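Local structure of flagellar basal body rod modification protein (4ZZF) at residues E52-K60 with F71-K79. The protein is probably required for assembly of the flagellar hook, perhaps as a scaffold, and is seen here as a truncated form that includes its Ig-like domain. Sequence-based numbering, arbitrary orientation.
Sequences ELVKTIPLK and FEWDGTNEK
K55 reaches from strand 53-58 into the turn that follows strand 67-73, where its NZ donates to N77 O and to T76 OG1, both at 3.0 Å. The two strands belong to different sheets of the FlgD Ig-like domain, so side chains, not strand pairing, join them here, and the loop 74-79 folds over the edge of strand 53-58. K55 leaves its backbone with CG anti to N (chi1 -176°), then bends at chi2 and chi3; this runs its aliphatic part past W73, CG lying 3.7 Å from NE1, and alongside T76. N77 O receives the ammonium from well above its carbonyl plane. Beyond K55, E78 folds back across the lysine chain, and its OE1 accepts the backbone N of T56 at 2.9 Å, nearly along the carboxylate C-O axis. On the other flank V54 CG1 packs 3.9 Å from W73 CZ2, next to V83. Farther along, L59 CD2 sits 3.6 Å from F71 CE1, in the apolar interior between the sheets that F27 and F31 also line.

The second shell sets these groups. V54 and K55 both face I46 in a classic beta bulge, and W73 NE1 donates to T76 O, which lies in the indole plane. G75 CA rests on one face of that ring. D74 closes an Asx turn: its OD1 takes T76 N at 2.8 Å and also the T76 hydroxyl, both from the same face of the carboxylate.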
ATOM      1  N   GLU A  52     -26.348  27.788 -10.962  1.00 54.90           N
ATOM      2  CA  GLU A  52     -26.449  29.231 -10.804  1.00 53.56           C
ATOM      3  C   GLU A  52     -25.909  29.606  -9.438  1.00 53.53           C
ATOM      4  O   GLU A  52     -26.297  29.011  -8.425  1.00 52.60           O
ATOM      5  CB  GLU A  52     -27.899  29.701 -10.965  1.00 52.52           C
ATOM      6  CG  GLU A  52     -28.517  29.302 -12.298  1.00 58.65           C
ATOM      7  CD  GLU A  52     -30.000  29.656 -12.404  1.00 65.72           C
ATOM      8  OE1 GLU A  52     -30.699  29.649 -11.362  1.00 61.40           O
ATOM      9  OE2 GLU A  52     -30.460  29.936 -13.538  1.00 64.43           O
ATOM     10  N   LEU A  53     -25.004  30.580  -9.422  1.00 50.72           N
ATOM     11  CA  LEU A  53     -24.353  31.012  -8.199  1.00 49.21           C
ATOM     12  C   LEU A  53     -25.346  31.590  -7.203  1.00 51.85           C
ATOM     13  O   LEU A  53     -26.047  32.547  -7.492  1.00 54.02           O
ATOM     14  CB  LEU A  53     -23.278  32.046  -8.513  1.00 51.61           C
ATOM     15  CG  LEU A  53     -22.445  32.540  -7.330  1.00 50.75           C
ATOM     16  CD1 LEU A  53     -21.677  31.387  -6.761  1.00 48.08           C
ATOM     17  CD2 LEU A  53     -21.499  33.646  -7.773  1.00 40.50           C
ATOM     18  N   VAL A  54     -25.387  31.017  -6.013  1.00 48.81           N
ATOM     19  CA  VAL A  54     -26.302  31.481  -4.987  1.00 52.82           C
ATOM     20  C   VAL A  54     -25.587  32.248  -3.862  1.00 53.57           C
ATOM     21  O   VAL A  54     -26.108  33.231  -3.329  1.00 55.17           O
ATOM     22  CB  VAL A  54     -27.093  30.280  -4.425  1.00 50.34           C
ATOM     23  CG1 VAL A  54     -27.432  30.461  -2.956  1.00 57.38           C
ATOM     24  CG2 VAL A  54     -28.336  30.069  -5.259  1.00 52.77           C
ATOM     25  N   LYS A  55     -24.382  31.815  -3.519  1.00 50.58           N
ATOM     26  CA  LYS A  55     -23.659  32.389  -2.386  1.00 49.11           C
ATOM     27  C   LYS A  55     -22.153  32.295  -2.602  1.00 52.11           C
ATOM     28  O   LYS A  55     -21.662  31.337  -3.210  1.00 47.60           O
ATOM     29  CB  LYS A  55     -24.049  31.673  -1.092  1.00 50.40           C
ATOM     30  CG  LYS A  55     -23.440  32.242   0.176  1.00 48.64           C
ATOM     31  CD  LYS A  55     -24.018  33.616   0.463  1.00 58.73           C
ATOM     32  CE  LYS A  55     -24.104  33.887   1.960  1.00 60.81           C
ATOM     33  NZ  LYS A  55     -25.029  35.027   2.261  1.00 64.07           N
ATOM     34  N   THR A  56     -21.429  33.297  -2.108  1.00 48.36           N
ATOM     35  CA  THR A  56     -19.979  33.279  -2.120  1.00 45.87           C
ATOM     36  C   THR A  56     -19.511  33.531  -0.709  1.00 44.50           C
ATOM     37  O   THR A  56     -19.979  34.460  -0.046  1.00 50.36           O
ATOM     38  CB  THR A  56     -19.375  34.336  -3.080  1.00 45.03           C
ATOM     39  OG1 THR A  56     -19.772  34.041  -4.417  1.00 45.59           O
ATOM     40  CG2 THR A  56     -17.864  34.301  -3.027  1.00 44.68           C
ATOM     41  N   ILE A  57     -18.612  32.676  -0.241  1.00 43.06           N
ATOM     42  CA  ILE A  57     -18.005  32.825   1.065  1.00 41.46           C
ATOM     43  C   ILE A  57     -16.502  33.019   0.902  1.00 46.68           C
ATOM     44  O   ILE A  57     -15.819  32.128   0.390  1.00 44.10           O
ATOM     45  CB  ILE A  57     -18.272  31.600   1.940  1.00 43.26           C
ATOM     46  CG1 ILE A  57     -19.773  31.305   1.996  1.00 44.14           C
ATOM     47  CG2 ILE A  57     -17.691  31.779   3.333  1.00 37.76           C
ATOM     48  CD1 ILE A  57     -20.093  30.098   2.823  1.00 45.83           C
ATOM     49  N   PRO A  58     -15.980  34.186   1.328  1.00 45.26           N
ATOM     50  CA  PRO A  58     -14.543  34.482   1.211  1.00 46.49           C
ATOM     51  C   PRO A  58     -13.665  33.577   2.083  1.00 42.98           C
ATOM     52  O   PRO A  58     -13.995  33.324   3.242  1.00 45.45           O
ATOM     53  CB  PRO A  58     -14.446  35.947   1.677  1.00 46.62           C
ATOM     54  CG  PRO A  58     -15.650  36.159   2.537  1.00 50.04           C
ATOM     55  CD  PRO A  58     -16.732  35.310   1.908  1.00 46.76           C
ATOM     56  N   LEU A  59     -12.550  33.113   1.533  1.00 41.18           N
ATOM     57  CA  LEU A  59     -11.646  32.225   2.265  1.00 41.66           C
ATOM     58  C   LEU A  59     -10.447  32.953   2.876  1.00 42.85           C
ATOM     59  O   LEU A  59      -9.642  32.349   3.599  1.00 42.39           O
ATOM     60  CB  LEU A  59     -11.160  31.107   1.343  1.00 43.52           C
ATOM     61  CG  LEU A  59     -12.158  29.973   1.131  1.00 40.98           C
ATOM     62  CD1 LEU A  59     -11.583  28.931   0.208  1.00 38.08           C
ATOM     63  CD2 LEU A  59     -12.519  29.333   2.468  1.00 43.44           C
ATOM     64  N   LYS A  60     -10.346  34.244   2.572  1.00 40.83           N
ATOM     65  CA  LYS A  60      -9.353  35.162   3.155  1.00 45.00           C
ATOM     66  C   LYS A  60      -8.920  34.815   4.588  1.00 46.17           C
ATOM     67  O   LYS A  60      -7.727  34.703   4.894  1.00 41.22           O
ATOM     68  CB  LYS A  60      -9.942  36.584   3.125  1.00 48.31           C
ATOM     69  CG  LYS A  60      -9.022  37.718   3.461  1.00 55.47           C
ATOM     70  CD  LYS A  60      -9.703  39.039   3.069  1.00 63.12           C
ATOM     71  CE  LYS A  60      -9.182  40.206   3.902  1.00 69.66           C
ATOM     72  NZ  LYS A  60      -9.875  41.485   3.567  1.00 73.43           N
ATOM     73  N   PHE A  71     -17.064  24.299   7.502  1.00 43.85           N
ATOM     74  CA  PHE A  71     -17.716  25.569   7.256  1.00 44.10           C
ATOM     75  C   PHE A  71     -19.194  25.462   7.578  1.00 50.48           C
ATOM     76  O   PHE A  71     -19.721  24.359   7.745  1.00 50.69           O
ATOM     77  CB  PHE A  71     -17.535  26.002   5.805  1.00 43.45           C
ATOM     78  CG  PHE A  71     -16.093  26.129   5.372  1.00 41.74           C
ATOM     79  CD1 PHE A  71     -15.410  27.322   5.536  1.00 39.58           C
ATOM     80  CD2 PHE A  71     -15.436  25.056   4.783  1.00 42.51           C
ATOM     81  CE1 PHE A  71     -14.097  27.445   5.119  1.00 41.98           C
ATOM     82  CE2 PHE A  71     -14.123  25.166   4.368  1.00 42.41           C
ATOM     83  CZ  PHE A  71     -13.450  26.362   4.539  1.00 40.64           C
ATOM     84  N   GLU A  72     -19.858  26.612   7.672  1.00 51.13           N
ATOM     85  CA  GLU A  72     -21.303  26.635   7.820  1.00 54.34           C
ATOM     86  C   GLU A  72     -21.877  27.622   6.825  1.00 56.10           C
ATOM     87  O   GLU A  72     -21.248  28.626   6.491  1.00 56.89           O
ATOM     88  CB  GLU A  72     -21.713  27.000   9.251  1.00 59.46           C
ATOM     89  CG  GLU A  72     -21.447  25.885  10.266  1.00 64.11           C
ATOM     90  CD  GLU A  72     -21.799  26.256  11.708  1.00 73.67           C
ATOM     91  OE1 GLU A  72     -21.917  27.463  12.021  1.00 69.50           O
ATOM     92  OE2 GLU A  72     -21.955  25.320  12.529  1.00 78.27           O
ATOM     93  N   TRP A  73     -23.063  27.306   6.333  1.00 51.36           N
ATOM     94  CA  TRP A  73     -23.806  28.192   5.460  1.00 52.09           C
ATOM     95  C   TRP A  73     -25.214  28.356   6.023  1.00 57.81           C
ATOM     96  O   TRP A  73     -25.873  27.352   6.315  1.00 51.78           O
ATOM     97  CB  TRP A  73     -23.852  27.619   4.058  1.00 47.88           C
ATOM     98  CG  TRP A  73     -24.716  28.371   3.113  1.00 50.73           C
ATOM     99  CD1 TRP A  73     -24.823  29.719   2.997  1.00 52.15           C
ATOM    100  CD2 TRP A  73     -25.606  27.802   2.150  1.00 48.84           C
ATOM    101  NE1 TRP A  73     -25.719  30.030   2.002  1.00 53.31           N
ATOM    102  CE2 TRP A  73     -26.208  28.875   1.467  1.00 50.20           C
ATOM    103  CE3 TRP A  73     -25.945  26.501   1.790  1.00 48.82           C
ATOM    104  CZ2 TRP A  73     -27.141  28.675   0.455  1.00 52.79           C
ATOM    105  CZ3 TRP A  73     -26.858  26.309   0.777  1.00 51.39           C
ATOM    106  CH2 TRP A  73     -27.449  27.391   0.123  1.00 51.13           C
ATOM    107  N   ASP A  74     -25.676  29.601   6.178  1.00 55.43           N
ATOM    108  CA  ASP A  74     -26.978  29.854   6.807  1.00 56.83           C
ATOM    109  C   ASP A  74     -28.132  29.633   5.842  1.00 56.87           C
ATOM    110  O   ASP A  74     -29.292  29.740   6.221  1.00 63.79           O
ATOM    111  CB  ASP A  74     -27.050  31.277   7.388  1.00 58.35           C
ATOM    112  CG  ASP A  74     -26.799  32.367   6.347  1.00 60.79           C
ATOM    113  OD1 ASP A  74     -26.946  32.109   5.135  1.00 61.80           O
ATOM    114  OD2 ASP A  74     -26.453  33.496   6.748  1.00 61.51           O
ATOM    115  N   GLY A  75     -27.807  29.324   4.594  1.00 56.28           N
ATOM    116  CA  GLY A  75     -28.821  29.055   3.597  1.00 55.55           C
ATOM    117  C   GLY A  75     -29.361  30.304   2.926  1.00 59.36           C
ATOM    118  O   GLY A  75     -30.404  30.250   2.266  1.00 60.47           O
ATOM    119  N   THR A  76     -28.656  31.425   3.082  1.00 60.45           N
ATOM    120  CA  THR A  76     -29.051  32.673   2.423  1.00 64.93           C
ATOM    121  C   THR A  76     -28.245  32.930   1.154  1.00 62.56           C
ATOM    122  O   THR A  76     -27.095  32.490   1.019  1.00 59.46           O
ATOM    123  CB  THR A  76     -28.899  33.895   3.361  1.00 63.96           C
ATOM    124  OG1 THR A  76     -27.513  34.101   3.674  1.00 66.34           O
ATOM    125  CG2 THR A  76     -29.696  33.691   4.655  1.00 62.93           C
ATOM    126  N   ASN A  77     -28.865  33.630   0.210  1.00 64.78           N
ATOM    127  CA  ASN A  77     -28.139  34.112  -0.954  1.00 61.79           C
ATOM    128  C   ASN A  77     -27.417  35.418  -0.620  1.00 66.05           C
ATOM    129  O   ASN A  77     -27.313  35.813   0.554  1.00 64.19           O
ATOM    130  CB  ASN A  77     -29.064  34.285  -2.166  1.00 62.16           C
ATOM    131  CG  ASN A  77     -30.202  35.275  -1.923  1.00 70.30           C
ATOM    132  OD1 ASN A  77     -30.166  36.088  -0.996  1.00 67.52           O
ATOM    133  ND2 ASN A  77     -31.219  35.209  -2.778  1.00 69.48           N
ATOM    134  N   GLU A  78     -26.907  36.082  -1.650  1.00 64.04           N
ATOM    135  CA  GLU A  78     -26.006  37.195  -1.415  1.00 66.17           C
ATOM    136  C   GLU A  78     -26.736  38.414  -0.842  1.00 72.31           C
ATOM    137  O   GLU A  78     -26.098  39.313  -0.297  1.00 72.33           O
ATOM    138  CB  GLU A  78     -25.259  37.556  -2.699  1.00 64.96           C
ATOM    139  CG  GLU A  78     -23.812  37.976  -2.435  1.00 74.32           C
ATOM    140  CD  GLU A  78     -23.047  36.997  -1.531  1.00 68.26           C
ATOM    141  OE1 GLU A  78     -22.683  35.904  -2.015  1.00 59.14           O
ATOM    142  OE2 GLU A  78     -22.800  37.328  -0.346  1.00 71.37           O
ATOM    143  N   LYS A  79     -28.066  38.435  -0.943  1.00 71.98           N
ATOM    144  CA  LYS A  79     -28.859  39.505  -0.326  1.00 72.89           C
ATOM    145  C   LYS A  79     -29.118  39.222   1.148  1.00 72.63           C
ATOM    146  O   LYS A  79     -29.196  40.136   1.975  1.00 74.27           O
ATOM    147  CB  LYS A  79     -30.191  39.695  -1.052  1.00 72.54           C
ATOM    148  CG  LYS A  79     -30.065  40.278  -2.447  1.00 76.78           C
ATOM    149  CD  LYS A  79     -30.609  39.323  -3.499  1.00 81.60           C
ATOM    150  CE  LYS A  79     -30.682  39.996  -4.868  1.00 86.51           C
ATOM    151  NZ  LYS A  79     -31.422  39.169  -5.871  1.00 87.93           N
TER
HETATM  152  O   HOH W   1     -22.615  35.742  -4.441  1.00 55.19           O